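Local coordinates for FAD:protein FMN transferase (Pseudomonas stutzeri ATCC 14405 = CCUG 16156, PDB 5MGY), which probably transfers FMN from FAD to a threonine side chain of a target protein, releasing AMP, with magnesium or manganese as cofactor, at residues P77-A85 / L153-Y162; L286-F297 / T308-E316. All blocks are in the same frame, centred on the assembly; numbering follows the deposited sequence.

Contact 1 (P77-A85 / L153-Y162). With MG (magnesium ion), chain I.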
# COMPACT_ATOMS: atom_id res chain seq x y z
N PRO A 77 -18.17 -9.92 -0.95
CA PRO A 77 -17.29 -10.97 -1.40
C PRO A 77 -16.05 -11.24 -0.51
O PRO A 77 -15.74 -10.48 0.43
CB PRO A 77 -16.89 -10.51 -2.79
CG PRO A 77 -17.44 -9.16 -3.02
CD PRO A 77 -18.06 -8.70 -1.76
N ASP A 78 -15.36 -12.34 -0.81
CA ASP A 78 -14.16 -12.80 -0.07
C ASP A 78 -13.07 -11.75 0.09
O ASP A 78 -12.64 -11.51 1.21
CB ASP A 78 -13.60 -14.07 -0.74
CG ASP A 78 -14.48 -15.34 -0.46
OD1 ASP A 78 -15.42 -15.35 0.41
OD2 ASP A 78 -14.19 -16.37 -1.12
N MET A 79 -12.67 -11.13 -1.02
CA MET A 79 -11.64 -10.09 -1.02
C MET A 79 -11.90 -9.03 0.01
O MET A 79 -10.96 -8.63 0.71
CB MET A 79 -11.55 -9.34 -2.33
CG MET A 79 -10.64 -9.97 -3.31
SD MET A 79 -10.53 -8.91 -4.76
CE MET A 79 -9.84 -10.15 -5.91
N VAL A 80 -13.14 -8.52 0.03
CA VAL A 80 -13.45 -7.34 0.83
C VAL A 80 -13.31 -7.73 2.29
O VAL A 80 -12.76 -6.96 3.08
CB VAL A 80 -14.84 -6.81 0.52
CG1 VAL A 80 -15.23 -5.75 1.54
CG2 VAL A 80 -14.89 -6.25 -0.86
N ARG A 81 -13.77 -8.93 2.61
CA ARG A 81 -13.70 -9.45 3.97
C ARG A 81 -12.30 -9.85 4.34
O ARG A 81 -11.90 -9.62 5.46
CB ARG A 81 -14.68 -10.60 4.18
CG ARG A 81 -16.06 -10.04 4.48
CD ARG A 81 -17.21 -11.04 4.55
NE ARG A 81 -17.41 -11.77 3.29
CZ ARG A 81 -16.87 -12.97 3.02
NH1 ARG A 81 -16.07 -13.59 3.91
NH2 ARG A 81 -17.12 -13.54 1.83
N GLU A 82 -11.54 -10.42 3.41
CA GLU A 82 -10.14 -10.66 3.66
C GLU A 82 -9.44 -9.30 4.02
O GLU A 82 -8.73 -9.20 5.01
CB GLU A 82 -9.45 -11.38 2.46
CG GLU A 82 -8.12 -12.09 2.82
CD GLU A 82 -7.25 -12.49 1.63
OE1 GLU A 82 -5.99 -12.67 1.80
OE2 GLU A 82 -7.84 -12.65 0.54
N LEU A 83 -9.69 -8.28 3.24
CA LEU A 83 -9.02 -7.04 3.41
C LEU A 83 -9.47 -6.31 4.63
O LEU A 83 -8.66 -5.62 5.26
CB LEU A 83 -9.23 -6.14 2.19
CG LEU A 83 -8.53 -6.50 0.88
CD1 LEU A 83 -8.38 -5.24 0.08
CD2 LEU A 83 -7.15 -7.08 1.06
N VAL A 84 -10.76 -6.40 4.96
CA VAL A 84 -11.29 -5.76 6.17
C VAL A 84 -10.61 -6.38 7.34
O VAL A 84 -10.20 -5.70 8.23
CB VAL A 84 -12.83 -5.88 6.30
CG1 VAL A 84 -13.29 -5.65 7.74
CG2 VAL A 84 -13.51 -4.87 5.36
N ALA A 85 -10.46 -7.68 7.32
CA ALA A 85 -9.82 -8.38 8.40
C ALA A 85 -8.31 -8.03 8.54
O ALA A 85 -7.83 -7.70 9.65
CB ALA A 85 -10.01 -9.87 8.19
N LEU A 153 -15.87 2.89 3.24
CA LEU A 153 -14.59 2.24 3.14
C LEU A 153 -13.79 2.70 1.97
O LEU A 153 -14.32 3.19 0.98
CB LEU A 153 -14.79 0.75 3.07
CG LEU A 153 -15.57 0.16 4.27
CD1 LEU A 153 -15.54 -1.37 4.24
CD2 LEU A 153 -15.05 0.68 5.58
N ASP A 154 -12.47 2.59 2.12
CA ASP A 154 -11.47 2.87 1.07
C ASP A 154 -10.27 1.93 1.31
O ASP A 154 -9.69 1.89 2.39
CB ASP A 154 -10.99 4.34 1.09
CG ASP A 154 -10.15 4.71 -0.14
OD1 ASP A 154 -10.38 5.76 -0.81
OD2 ASP A 154 -9.27 3.92 -0.46
N PHE A 155 -9.89 1.21 0.28
CA PHE A 155 -8.94 0.16 0.43
C PHE A 155 -7.58 0.53 -0.13
O PHE A 155 -6.68 -0.33 -0.18
CB PHE A 155 -9.51 -1.14 -0.23
CG PHE A 155 -10.57 -1.82 0.60
CD1 PHE A 155 -10.23 -2.51 1.76
CD2 PHE A 155 -11.89 -1.73 0.23
CE1 PHE A 155 -11.22 -3.08 2.55
CE2 PHE A 155 -12.87 -2.30 1.00
CZ PHE A 155 -12.55 -2.97 2.17
N ASN A 156 -7.40 1.78 -0.53
CA ASN A 156 -6.24 2.20 -1.34
C ASN A 156 -4.95 2.05 -0.58
O ASN A 156 -3.95 1.77 -1.17
CB ASN A 156 -6.35 3.64 -1.89
CG ASN A 156 -6.77 3.71 -3.37
OD1 ASN A 156 -6.46 2.86 -4.19
ND2 ASN A 156 -7.40 4.79 -3.71
N SER A 157 -4.97 2.14 0.73
CA SER A 157 -3.74 2.08 1.51
C SER A 157 -3.11 0.68 1.47
O SER A 157 -1.86 0.57 1.62
CB SER A 157 -3.99 2.56 2.94
OG SER A 157 -4.90 1.71 3.57
N ILE A 158 -3.95 -0.35 1.26
CA ILE A 158 -3.52 -1.77 1.01
C ILE A 158 -3.77 -2.50 -0.35
O ILE A 158 -3.21 -3.61 -0.55
CB ILE A 158 -3.98 -2.74 2.11
CG1 ILE A 158 -5.45 -2.65 2.40
CG2 ILE A 158 -3.27 -2.39 3.36
CD1 ILE A 158 -5.97 -3.71 3.40
N ALA A 159 -4.55 -1.94 -1.26
CA ALA A 159 -4.94 -2.70 -2.51
C ALA A 159 -3.74 -3.13 -3.38
O ALA A 159 -3.62 -4.29 -3.71
CB ALA A 159 -5.92 -1.91 -3.35
N ALA A 160 -2.85 -2.20 -3.71
CA ALA A 160 -1.70 -2.51 -4.56
C ALA A 160 -0.84 -3.63 -3.98
O ALA A 160 -0.43 -4.55 -4.66
CB ALA A 160 -0.86 -1.27 -4.80
N GLY A 161 -0.63 -3.58 -2.69
CA GLY A 161 0.10 -4.64 -2.08
C GLY A 161 -0.51 -6.02 -2.07
O GLY A 161 0.23 -7.01 -2.14
N TYR A 162 -1.83 -6.05 -1.82
CA TYR A 162 -2.65 -7.23 -1.91
C TYR A 162 -2.58 -7.80 -3.34
O TYR A 162 -2.35 -8.99 -3.51
CB TYR A 162 -4.07 -6.86 -1.56
CG TYR A 162 -5.04 -7.98 -1.59
CD1 TYR A 162 -4.83 -9.13 -0.84
CD2 TYR A 162 -6.23 -7.90 -2.38
CE1 TYR A 162 -5.76 -10.16 -0.85
CE2 TYR A 162 -7.17 -8.92 -2.40
CZ TYR A 162 -6.93 -10.04 -1.64
OH TYR A 162 -7.83 -11.06 -1.64
MG MG I . -0.41 2.30 0.94
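Tyr162 carries CG anti to the backbone N (chi1 -179°) and Glu82 does likewise (chi1 -160°) with its chain extended, which brings phenol and carboxylate together at the edge of the contact. Tyr162 OH donates to Glu82 OE2 at 2.7 Å; the hydroxyl meets the oxygen from above the carboxylate plane, and the carboxylate and ring planes stand 81° apart. Leu83 divides its two methyls between two rings. Leu83 CD2 sits over the centre of one Tyr162 face, 3.5 Å from the centroid, a CH-pi contact, while Leu83 CD1 packs 3.7 Å from Phe155 CD1. Met79 CG lies at the tyrosine edge in the ring plane, 3.4 Å from Tyr162 OH. This packing sets helix 78-93 against the turn that leads into helix 159-173, where the backbone binds the magnesium ion: Ser157 O coordinates it at 2.4 Å, and Asp271 and Thr275 of helix 267-292 supply the other protein ligands. Just before Ser157, Asn156 N donates to Asp154 OD2, an Asx turn. Val84 CG2 lies at the Phe155 edge, in the ring plane, 3.8 Å from Phe155 CZ, and Ile158 CD1 rests 3.8 Å from Leu83 O.

Contact 2 (L286-F297 / T308-E316)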
# COMPACT_ATOMS: atom_id res chain seq x y z
N LEU A 286 9.16 5.88 13.78
CA LEU A 286 10.32 5.14 14.32
C LEU A 286 10.15 4.32 15.62
O LEU A 286 10.71 3.21 15.75
CB LEU A 286 11.44 6.11 14.55
CG LEU A 286 12.41 6.04 13.40
CD1 LEU A 286 13.27 7.31 13.44
CD2 LEU A 286 13.23 4.74 13.49
N ALA A 287 9.42 4.89 16.57
CA ALA A 287 9.21 4.24 17.85
C ALA A 287 8.38 3.00 17.60
O ALA A 287 8.80 1.91 18.04
CB ALA A 287 8.56 5.19 18.86
N LEU A 288 7.26 3.15 16.84
CA LEU A 288 6.37 2.01 16.49
C LEU A 288 7.17 0.96 15.73
O LEU A 288 7.20 -0.23 16.09
CB LEU A 288 5.14 2.46 15.66
CG LEU A 288 4.15 1.32 15.34
CD1 LEU A 288 3.22 1.02 16.49
CD2 LEU A 288 3.37 1.66 14.09
N ALA A 289 7.87 1.43 14.71
CA ALA A 289 8.60 0.50 13.89
C ALA A 289 9.57 -0.34 14.71
O ALA A 289 9.58 -1.56 14.54
CB ALA A 289 9.31 1.19 12.75
N GLU A 290 10.31 0.30 15.64
CA GLU A 290 11.23 -0.39 16.56
C GLU A 290 10.48 -1.28 17.56
O GLU A 290 10.90 -2.43 17.83
CB GLU A 290 12.09 0.61 17.32
CG GLU A 290 13.57 0.27 17.27
CD GLU A 290 14.22 0.64 15.96
OE1 GLU A 290 14.05 1.79 15.51
OE2 GLU A 290 14.90 -0.23 15.38
N ARG A 291 9.36 -0.77 18.09
CA ARG A 291 8.58 -1.52 19.02
C ARG A 291 8.12 -2.82 18.38
O ARG A 291 8.29 -3.88 18.97
CB ARG A 291 7.39 -0.71 19.49
CG ARG A 291 6.64 -1.34 20.62
CD ARG A 291 5.33 -0.61 20.83
NE ARG A 291 4.21 -1.17 20.03
CZ ARG A 291 3.01 -0.61 19.84
NH1 ARG A 291 2.70 0.57 20.39
NH2 ARG A 291 2.08 -1.21 19.08
N ASN A 292 7.58 -2.74 17.17
CA ASN A 292 7.00 -3.93 16.52
C ASN A 292 8.00 -4.68 15.65
O ASN A 292 7.65 -5.70 15.06
CB ASN A 292 5.85 -3.56 15.62
CG ASN A 292 4.75 -2.83 16.31
OD1 ASN A 292 4.69 -2.74 17.51
ND2 ASN A 292 3.88 -2.28 15.53
N GLY A 293 9.20 -4.16 15.52
CA GLY A 293 10.22 -4.84 14.74
C GLY A 293 10.08 -4.75 13.23
O GLY A 293 10.39 -5.68 12.53
N ILE A 294 9.66 -3.60 12.73
CA ILE A 294 9.40 -3.43 11.33
C ILE A 294 10.72 -3.02 10.67
O ILE A 294 11.46 -2.21 11.21
CB ILE A 294 8.35 -2.34 11.10
CG1 ILE A 294 7.04 -2.79 11.74
CG2 ILE A 294 8.19 -2.06 9.62
CD1 ILE A 294 5.98 -1.69 11.83
N ALA A 295 10.98 -3.60 9.49
CA ALA A 295 12.07 -3.14 8.70
C ALA A 295 11.58 -1.92 7.90
O ALA A 295 10.69 -2.03 7.05
CB ALA A 295 12.56 -4.24 7.79
N ALA A 296 12.13 -0.75 8.21
CA ALA A 296 11.70 0.48 7.56
C ALA A 296 12.85 1.48 7.38
O ALA A 296 13.80 1.48 8.17
CB ALA A 296 10.60 1.12 8.40
N PHE A 297 12.72 2.35 6.38
CA PHE A 297 13.72 3.34 6.00
C PHE A 297 12.99 4.66 5.77
O PHE A 297 12.25 4.81 4.79
CB PHE A 297 14.40 2.88 4.71
CG PHE A 297 15.47 3.79 4.19
CD1 PHE A 297 16.82 3.51 4.53
CD2 PHE A 297 15.18 4.87 3.35
CE1 PHE A 297 17.85 4.31 4.04
CE2 PHE A 297 16.22 5.67 2.87
CZ PHE A 297 17.55 5.40 3.23
N THR A 308 18.08 10.60 6.52
CA THR A 308 17.53 9.24 6.43
C THR A 308 17.73 8.41 7.71
O THR A 308 18.76 8.43 8.35
CB THR A 308 18.07 8.45 5.17
OG1 THR A 308 19.49 8.19 5.28
CG2 THR A 308 17.81 9.20 3.84
N THR A 309 16.77 7.59 8.03
CA THR A 309 16.88 6.79 9.23
C THR A 309 16.31 5.41 8.93
O THR A 309 15.31 5.28 8.29
CB THR A 309 16.14 7.48 10.41
OG1 THR A 309 16.26 8.92 10.27
CG2 THR A 309 16.67 6.98 11.77
N SER A 310 16.99 4.38 9.38
CA SER A 310 16.63 3.01 9.12
C SER A 310 16.34 2.41 10.50
O SER A 310 16.70 2.98 11.48
CB SER A 310 17.77 2.28 8.33
OG SER A 310 18.94 2.01 9.11
N THR A 311 15.63 1.30 10.58
CA THR A 311 15.37 0.69 11.85
C THR A 311 16.39 -0.36 12.06
O THR A 311 17.22 -0.63 11.20
CB THR A 311 13.96 0.03 11.91
OG1 THR A 311 13.90 -1.08 10.99
CG2 THR A 311 12.88 1.08 11.61
N LYS A 312 16.29 -0.96 13.22
CA LYS A 312 17.07 -2.08 13.63
C LYS A 312 16.84 -3.31 12.77
O LYS A 312 17.80 -3.92 12.32
CB LYS A 312 16.72 -2.36 15.08
CG LYS A 312 17.49 -3.47 15.74
CD LYS A 312 17.05 -3.64 17.19
CE LYS A 312 17.26 -2.36 18.01
NZ LYS A 312 17.12 -2.60 19.47
N ALA A 313 15.56 -3.66 12.55
CA ALA A 313 15.19 -4.83 11.72
C ALA A 313 15.67 -4.64 10.29
O ALA A 313 16.12 -5.60 9.66
CB ALA A 313 13.68 -5.08 11.75
N PHE A 314 15.59 -3.41 9.78
CA PHE A 314 16.10 -3.09 8.45
C PHE A 314 17.60 -3.29 8.36
O PHE A 314 18.12 -3.73 7.33
CB PHE A 314 15.77 -1.65 8.10
CG PHE A 314 16.23 -1.21 6.73
CD1 PHE A 314 17.52 -0.77 6.51
CD2 PHE A 314 15.33 -1.18 5.69
CE1 PHE A 314 17.91 -0.33 5.24
CE2 PHE A 314 15.70 -0.76 4.42
CZ PHE A 314 16.99 -0.33 4.18
N ASP A 315 18.30 -2.91 9.44
CA ASP A 315 19.78 -2.97 9.48
C ASP A 315 20.31 -4.43 9.53
O ASP A 315 21.27 -4.73 8.80
CB ASP A 315 20.34 -2.08 10.61
CG ASP A 315 20.33 -0.59 10.27
OD1 ASP A 315 20.30 -0.24 9.06
OD2 ASP A 315 20.34 0.25 11.20
N GLU A 316 19.67 -5.31 10.33
CA GLU A 316 19.96 -6.76 10.27
C GLU A 316 19.74 -7.35 8.87
O GLU A 316 20.60 -8.05 8.37
CB GLU A 316 19.18 -7.56 11.33
CG GLU A 316 19.94 -7.69 12.64
CD GLU A 316 19.08 -7.33 13.84
OE1 GLU A 316 17.94 -7.80 13.94
OE2 GLU A 316 19.55 -6.55 14.68
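Contact 2 is a partly buried strand-and-helix junction at one side of the antiparallel sheet: the end of helix 267-292 and the start of strand 295-301 meet the last residues of strand 306-310 and the first turn of helix 312-318. The two strands form a beta hairpin, and strand 306-310 is the outermost strand on its side within the chain. Phe297 and Ser310 are an antiparallel non-hydrogen-bonded pair, and the short strand axes run at 174°. Thr311 is the N-cap of helix 312-318. Its OG1 lies between backbone N and carbonyl carbon (chi1 66°), where Thr311 OG1 donates to Ile294 O at 2.7 Å, in the carbonyl plane on a lone pair, and accepts from Phe314 N at 3.1 Å. Thr311 N donates to Ala296 O at 3.0 Å, a bent bond (135° at the hydrogen). The methyl Thr311 CG2 turns to the other helix, 3.7 Å from Ala289 CB. A valine in its place would probably leave Ile294 O without this donor and the helix start without its side-chain cap. Ahead of the strand, Gly293 ends helix 267-292 as the C-prime residue of a Schellman motif, Gly293 O lying 3.4 Å from Ala313 CB. The Phe297 and Phe314 rings meet obliquely, centroids 5.6 Å apart, with Ile203 of strand 199-205 touching both. Phe297 CZ also lies 3.7 Å from Thr308 CB, and the Leu286 and Thr309 side chains cross at about a right angle, CD1 of the leucine against CG2 of the threonine. Ser310 OG donates to Asp315 OD1, linking the strand end to the first turn of the helix. One threonine hydroxyl thus serves as donor and acceptor at once, coupling the start of helix 312-318 to the backbone that leads into strand 295-301.

From the N terminus, the chain passes through helix 35-53 before reaching contact 1, which closes a long excursion, with 67 residues between 77-85 and 153-162, bringing the start of helix 78-93 to the magnesium-binding turn before helix 159-173. The chain then builds the middle strands of the sheet and runs into helix 267-292. Contact 2 closes a much shorter span, the 10 residues between its segments, at the hairpin of strands 295-301 and 306-310. The two are in series, neither nested nor crossed, with centres 25 Å apart and nearest atoms about 13 Å apart. Helix 267-292 connects them: Leu268 and the metal ligands Asp271 and Thr275 lie by contact 1, whereas its C-terminal end enters contact 2.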